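Local coordinates for protein PfEMP1 variant 1 of strain MC (Plasmodium falciparum, PDB 5LGD) that probably binds host cell-surface receptors from the membrane of infected red cells, this chain being one segment, related to the Duffy-binding-like superfamily, at residues D21-I33 / K43-W55. Sequence-based numbering, arbitrary orientation.
Sequences DSIKWRDEHGRCI and KGCNKKCISFQKW. Unlike the reference sequence in segment 43-55: Ser51 (reference Cys).
Trp25 and Phe52 meet between helix 21-29 and helix 45-55, whose axes run antiparallel at 175° and approach to 11.7 Å; this helical hairpin lies in the PfEMP1 DBL-family region, and the Cys32–Cys45 disulfide ties it where the connecting loop leaves and returns. The wide spacing is bridged by an aromatic cluster. Trp25 lays one indole face over the start of the Phe52 side chain: Phe52 CB sits 3.8 Å from the centroid of the Trp25 six-membered ring and almost on its normal, a CH-pi contact. With CG of Phe52 anti to the backbone N (chi1 174°), its ring edge continues across the Trp25 pyrrole as an edge-to-face pair, Phe52 CD1 lying 3.5 Å from Trp25 CG. Trp25 in turn directs its own edge at the face of Trp55, NE1 standing 3.3 Å from Trp55 CD2 with the planes 61° apart. Trp55 NE1 is buried without a polar partner. Ile33 CD1 packs against Phe52 CG (3.6 Å) and CD2. Arg26 NH1 reaches Phe52 CZ (3.8 Å) and donates to Ser22 O from above the Ser22 carbonyl plane, while NH2 forms a salt bridge with Glu152 of helix 144-162; that helix also receives Phe52 and, through the Cys49–Cys159 disulfide, is stapled to helix 45-70. Nearer the loop, Lys48, bent at chi2, crosses the His29 imidazole, its CG 3.7 Å from the ring centroid, opposite the face lined by Glu28 CB.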
loop_
_atom_site.group_PDB
_atom_site.type_symbol
_atom_site.label_atom_id
_atom_site.label_comp_id
_atom_site.label_asym_id
_atom_site.label_seq_id
_atom_site.Cartn_x
_atom_site.Cartn_y
_atom_site.Cartn_z
ATOM N N ASP B 21 -18.444 -0.006 37.615
ATOM C CA ASP B 21 -19.694 0.066 38.371
ATOM C C ASP B 21 -20.185 -1.338 38.715
ATOM O O ASP B 21 -20.553 -1.599 39.857
ATOM C CB ASP B 21 -20.741 0.859 37.598
ATOM C CG ASP B 21 -20.522 2.355 37.485
ATOM O OD1 ASP B 21 -19.738 2.901 38.279
ATOM O OD2 ASP B 21 -21.182 2.986 36.637
ATOM N N SER B 22 -20.085 -2.273 37.768
ATOM C CA SER B 22 -20.463 -3.672 37.998
ATOM C C SER B 22 -19.650 -4.255 39.192
ATOM O O SER B 22 -20.231 -4.859 40.095
ATOM C CB SER B 22 -20.295 -4.485 36.716
ATOM O OG SER B 22 -20.850 -5.782 36.848
ATOM N N ILE B 23 -18.351 -3.954 39.256
ATOM C CA ILE B 23 -17.468 -4.370 40.360
ATOM C C ILE B 23 -17.831 -3.648 41.659
ATOM O O ILE B 23 -17.791 -4.258 42.730
ATOM C CB ILE B 23 -15.968 -4.118 40.013
ATOM C CG1 ILE B 23 -15.484 -4.962 38.811
ATOM C CG2 ILE B 23 -15.061 -4.285 41.241
ATOM C CD1 ILE B 23 -14.251 -4.325 38.100
ATOM N N LYS B 24 -18.104 -2.332 41.567
ATOM C CA LYS B 24 -18.433 -1.495 42.736
ATOM C C LYS B 24 -19.738 -1.923 43.411
ATOM O O LYS B 24 -19.913 -1.616 44.584
ATOM C CB LYS B 24 -18.465 -0.004 42.369
ATOM C CG LYS B 24 -17.096 0.645 42.299
ATOM C CD LYS B 24 -17.189 1.937 41.498
ATOM C CE LYS B 24 -16.322 3.035 42.057
ATOM N NZ LYS B 24 -14.891 2.873 41.680
ATOM N N TRP B 25 -20.641 -2.644 42.678
ATOM C CA TRP B 25 -21.878 -3.172 43.259
ATOM C C TRP B 25 -21.542 -4.232 44.294
ATOM O O TRP B 25 -22.149 -4.257 45.354
ATOM C CB TRP B 25 -22.823 -3.725 42.190
ATOM C CG TRP B 25 -23.694 -2.661 41.600
ATOM C CD1 TRP B 25 -23.623 -2.153 40.334
ATOM C CD2 TRP B 25 -24.764 -1.960 42.257
ATOM N NE1 TRP B 25 -24.593 -1.189 40.156
ATOM C CE2 TRP B 25 -25.292 -1.035 41.330
ATOM C CE3 TRP B 25 -25.312 -2.008 43.551
ATOM C CZ2 TRP B 25 -26.381 -0.199 41.641
ATOM C CZ3 TRP B 25 -26.380 -1.178 43.860
ATOM C CH2 TRP B 25 -26.880 -0.260 42.925
ATOM N N ARG B 26 -20.509 -5.034 44.020
ATOM C CA ARG B 26 -20.021 -6.055 44.935
ATOM C C ARG B 26 -19.156 -5.458 46.022
ATOM O O ARG B 26 -19.327 -5.831 47.175
ATOM C CB ARG B 26 -19.310 -7.187 44.191
ATOM C CG ARG B 26 -20.283 -8.116 43.444
ATOM C CD ARG B 26 -20.688 -7.572 42.077
ATOM N NE ARG B 26 -21.423 -8.563 41.303
ATOM C CZ ARG B 26 -22.092 -8.302 40.193
ATOM N NH1 ARG B 26 -22.172 -7.055 39.734
ATOM N NH2 ARG B 26 -22.724 -9.276 39.552
ATOM N N ASP B 27 -18.292 -4.488 45.689
ATOM C CA ASP B 27 -17.395 -3.805 46.665
ATOM C C ASP B 27 -18.188 -3.055 47.754
ATOM O O ASP B 27 -17.809 -3.062 48.929
ATOM C CB ASP B 27 -16.499 -2.806 45.922
ATOM C CG ASP B 27 -15.348 -3.438 45.172
ATOM O OD1 ASP B 27 -15.329 -4.696 45.056
ATOM O OD2 ASP B 27 -14.450 -2.683 44.720
ATOM N N GLU B 28 -19.313 -2.440 47.351
ATOM C CA GLU B 28 -20.195 -1.680 48.243
ATOM C C GLU B 28 -21.350 -2.521 48.834
ATOM O O GLU B 28 -21.615 -2.415 50.034
ATOM C CB GLU B 28 -20.719 -0.405 47.538
ATOM C CG GLU B 28 -19.691 0.717 47.521
ATOM C CD GLU B 28 -19.861 1.765 46.440
ATOM O OE1 GLU B 28 -18.901 1.982 45.667
ATOM O OE2 GLU B 28 -20.942 2.394 46.384
ATOM N N HIS B 29 -22.033 -3.342 47.997
ATOM C CA HIS B 29 -23.203 -4.115 48.430
ATOM C C HIS B 29 -23.099 -5.613 48.139
ATOM O O HIS B 29 -24.103 -6.256 47.785
ATOM C CB HIS B 29 -24.493 -3.513 47.857
ATOM C CG HIS B 29 -24.484 -2.021 47.863
ATOM N ND1 HIS B 29 -24.718 -1.306 49.015
ATOM C CD2 HIS B 29 -24.207 -1.157 46.859
ATOM C CE1 HIS B 29 -24.597 -0.031 48.677
ATOM N NE2 HIS B 29 -24.291 0.107 47.391
ATOM N N GLY B 30 -21.916 -6.168 48.410
ATOM C CA GLY B 30 -21.646 -7.591 48.247
ATOM C C GLY B 30 -22.363 -8.470 49.257
ATOM O O GLY B 30 -22.557 -9.658 48.996
ATOM N N ARG B 31 -22.792 -7.902 50.407
ATOM C CA ARG B 31 -23.581 -8.669 51.389
ATOM C C ARG B 31 -24.938 -9.065 50.720
ATOM O O ARG B 31 -25.498 -10.106 51.052
ATOM C CB ARG B 31 -23.761 -7.898 52.729
ATOM C CG ARG B 31 -24.868 -6.834 52.735
ATOM C CD ARG B 31 -24.718 -5.765 53.816
ATOM N NE ARG B 31 -25.972 -5.026 54.047
ATOM C CZ ARG B 31 -26.368 -3.947 53.373
ATOM N NH1 ARG B 31 -25.615 -3.448 52.396
ATOM N NH2 ARG B 31 -27.519 -3.356 53.671
ATOM N N CYS B 32 -25.386 -8.260 49.726
ATOM C CA CYS B 32 -26.620 -8.421 48.937
ATOM C C CYS B 32 -26.363 -9.132 47.624
ATOM O O CYS B 32 -27.056 -10.114 47.326
ATOM C CB CYS B 32 -27.287 -7.068 48.693
ATOM S SG CYS B 32 -27.466 -6.055 50.178
ATOM N N ILE B 33 -25.426 -8.569 46.805
ATOM C CA ILE B 33 -25.041 -9.030 45.458
ATOM C C ILE B 33 -23.788 -9.928 45.505
ATOM O O ILE B 33 -22.651 -9.444 45.601
ATOM C CB ILE B 33 -24.886 -7.845 44.445
ATOM C CG1 ILE B 33 -26.133 -6.949 44.412
ATOM C CG2 ILE B 33 -24.573 -8.365 43.041
ATOM C CD1 ILE B 33 -25.889 -5.521 44.178
ATOM N N LYS B 43 -31.121 -8.257 55.852
ATOM C CA LYS B 43 -31.907 -7.058 56.124
ATOM C C LYS B 43 -31.338 -5.881 55.298
ATOM O O LYS B 43 -30.111 -5.735 55.188
ATOM C CB LYS B 43 -31.862 -6.751 57.643
ATOM C CG LYS B 43 -33.136 -6.146 58.216
ATOM C CD LYS B 43 -33.148 -6.164 59.741
ATOM C CE LYS B 43 -33.047 -4.779 60.325
ATOM N NZ LYS B 43 -33.091 -4.807 61.809
ATOM N N GLY B 44 -32.243 -5.124 54.672
ATOM C CA GLY B 44 -31.923 -3.948 53.867
ATOM C C GLY B 44 -31.374 -4.216 52.486
ATOM O O GLY B 44 -31.046 -3.280 51.758
ATOM N N CYS B 45 -31.271 -5.487 52.109
ATOM C CA CYS B 45 -30.737 -5.864 50.809
ATOM C C CYS B 45 -31.709 -5.726 49.687
ATOM O O CYS B 45 -31.264 -5.446 48.579
ATOM C CB CYS B 45 -30.145 -7.262 50.847
ATOM S SG CYS B 45 -28.449 -7.314 51.443
ATOM N N ASN B 46 -33.028 -5.928 49.941
ATOM C CA ASN B 46 -34.059 -5.804 48.909
ATOM C C ASN B 46 -33.917 -4.507 48.114
ATOM O O ASN B 46 -33.848 -4.558 46.878
ATOM C CB ASN B 46 -35.457 -5.923 49.495
ATOM C CG ASN B 46 -36.500 -5.425 48.541
ATOM O OD1 ASN B 46 -36.910 -6.143 47.613
ATOM N ND2 ASN B 46 -36.869 -4.142 48.685
ATOM N N LYS B 47 -33.874 -3.353 48.839
ATOM C CA LYS B 47 -33.715 -1.985 48.319
ATOM C C LYS B 47 -32.541 -1.950 47.339
ATOM O O LYS B 47 -32.712 -1.517 46.199
ATOM C CB LYS B 47 -33.482 -1.001 49.492
ATOM C CG LYS B 47 -33.404 0.471 49.091
ATOM C CD LYS B 47 -33.014 1.367 50.261
ATOM C CE LYS B 47 -31.721 2.112 50.013
ATOM N NZ LYS B 47 -31.397 3.036 51.135
ATOM N N LYS B 48 -31.370 -2.486 47.773
ATOM C CA LYS B 48 -30.154 -2.561 46.976
ATOM C C LYS B 48 -30.288 -3.468 45.747
ATOM O O LYS B 48 -29.732 -3.117 44.713
ATOM C CB LYS B 48 -28.944 -2.942 47.854
ATOM C CG LYS B 48 -28.086 -1.738 48.208
ATOM C CD LYS B 48 -28.480 -1.092 49.516
ATOM C CE LYS B 48 -27.994 0.337 49.554
ATOM N NZ LYS B 48 -27.812 0.828 50.947
ATOM N N CYS B 49 -31.039 -4.589 45.824
ATOM C CA CYS B 49 -31.277 -5.452 44.654
ATOM C C CYS B 49 -32.100 -4.691 43.584
ATOM O O CYS B 49 -31.921 -4.921 42.389
ATOM C CB CYS B 49 -31.966 -6.757 45.047
ATOM S SG CYS B 49 -31.051 -7.758 46.245
ATOM N N ILE B 50 -33.002 -3.791 44.031
ATOM C CA ILE B 50 -33.847 -2.986 43.142
ATOM C C ILE B 50 -33.002 -1.918 42.422
ATOM O O ILE B 50 -33.142 -1.772 41.205
ATOM C CB ILE B 50 -35.097 -2.424 43.882
ATOM C CG1 ILE B 50 -35.999 -3.584 44.339
ATOM C CG2 ILE B 50 -35.883 -1.443 43.000
ATOM C CD1 ILE B 50 -36.939 -3.272 45.380
ATOM N N SER B 51 -32.130 -1.197 43.159
ATOM C CA SER B 51 -31.210 -0.178 42.599
ATOM C C SER B 51 -30.250 -0.805 41.590
ATOM O O SER B 51 -29.999 -0.216 40.527
ATOM C CB SER B 51 -30.393 0.493 43.702
ATOM O OG SER B 51 -31.242 1.140 44.634
ATOM N N PHE B 52 -29.725 -2.012 41.932
ATOM C CA PHE B 52 -28.843 -2.786 41.069
ATOM C C PHE B 52 -29.656 -3.218 39.816
ATOM O O PHE B 52 -29.173 -3.025 38.711
ATOM C CB PHE B 52 -28.237 -3.980 41.807
ATOM C CG PHE B 52 -27.427 -4.911 40.930
ATOM C CD1 PHE B 52 -26.376 -4.428 40.152
ATOM C CD2 PHE B 52 -27.683 -6.276 40.919
ATOM C CE1 PHE B 52 -25.644 -5.285 39.331
ATOM C CE2 PHE B 52 -26.944 -7.136 40.099
ATOM C CZ PHE B 52 -25.937 -6.633 39.307
ATOM N N GLN B 53 -30.901 -3.713 39.993
ATOM C CA GLN B 53 -31.789 -4.077 38.875
ATOM C C GLN B 53 -32.051 -2.865 37.961
ATOM O O GLN B 53 -32.042 -3.017 36.740
ATOM C CB GLN B 53 -33.122 -4.669 39.369
ATOM C CG GLN B 53 -33.995 -5.189 38.224
ATOM C CD GLN B 53 -35.092 -6.085 38.705
ATOM O OE1 GLN B 53 -36.067 -5.635 39.318
ATOM N NE2 GLN B 53 -34.969 -7.375 38.415
ATOM N N LYS B 54 -32.286 -1.674 38.566
ATOM C CA LYS B 54 -32.524 -0.407 37.864
ATOM C C LYS B 54 -31.310 -0.063 37.001
ATOM O O LYS B 54 -31.469 0.214 35.809
ATOM C CB LYS B 54 -32.775 0.725 38.880
ATOM C CG LYS B 54 -33.612 1.885 38.350
ATOM C CD LYS B 54 -33.389 3.161 39.160
ATOM C CE LYS B 54 -34.419 4.221 38.834
ATOM N NZ LYS B 54 -34.183 5.470 39.605
ATOM N N TRP B 55 -30.094 -0.089 37.613
ATOM C CA TRP B 55 -28.832 0.186 36.957
ATOM C C TRP B 55 -28.668 -0.667 35.722
ATOM O O TRP B 55 -28.283 -0.117 34.706
ATOM C CB TRP B 55 -27.666 -0.070 37.928
ATOM C CG TRP B 55 -26.301 0.102 37.333
ATOM C CD1 TRP B 55 -25.637 1.275 37.118
ATOM C CD2 TRP B 55 -25.413 -0.942 36.924
ATOM N NE1 TRP B 55 -24.382 1.025 36.616
ATOM C CE2 TRP B 55 -24.209 -0.331 36.507
ATOM C CE3 TRP B 55 -25.519 -2.343 36.864
ATOM C CZ2 TRP B 55 -23.127 -1.070 36.019
ATOM C CZ3 TRP B 55 -24.427 -3.073 36.418
ATOM C CH2 TRP B 55 -23.253 -2.437 35.995
#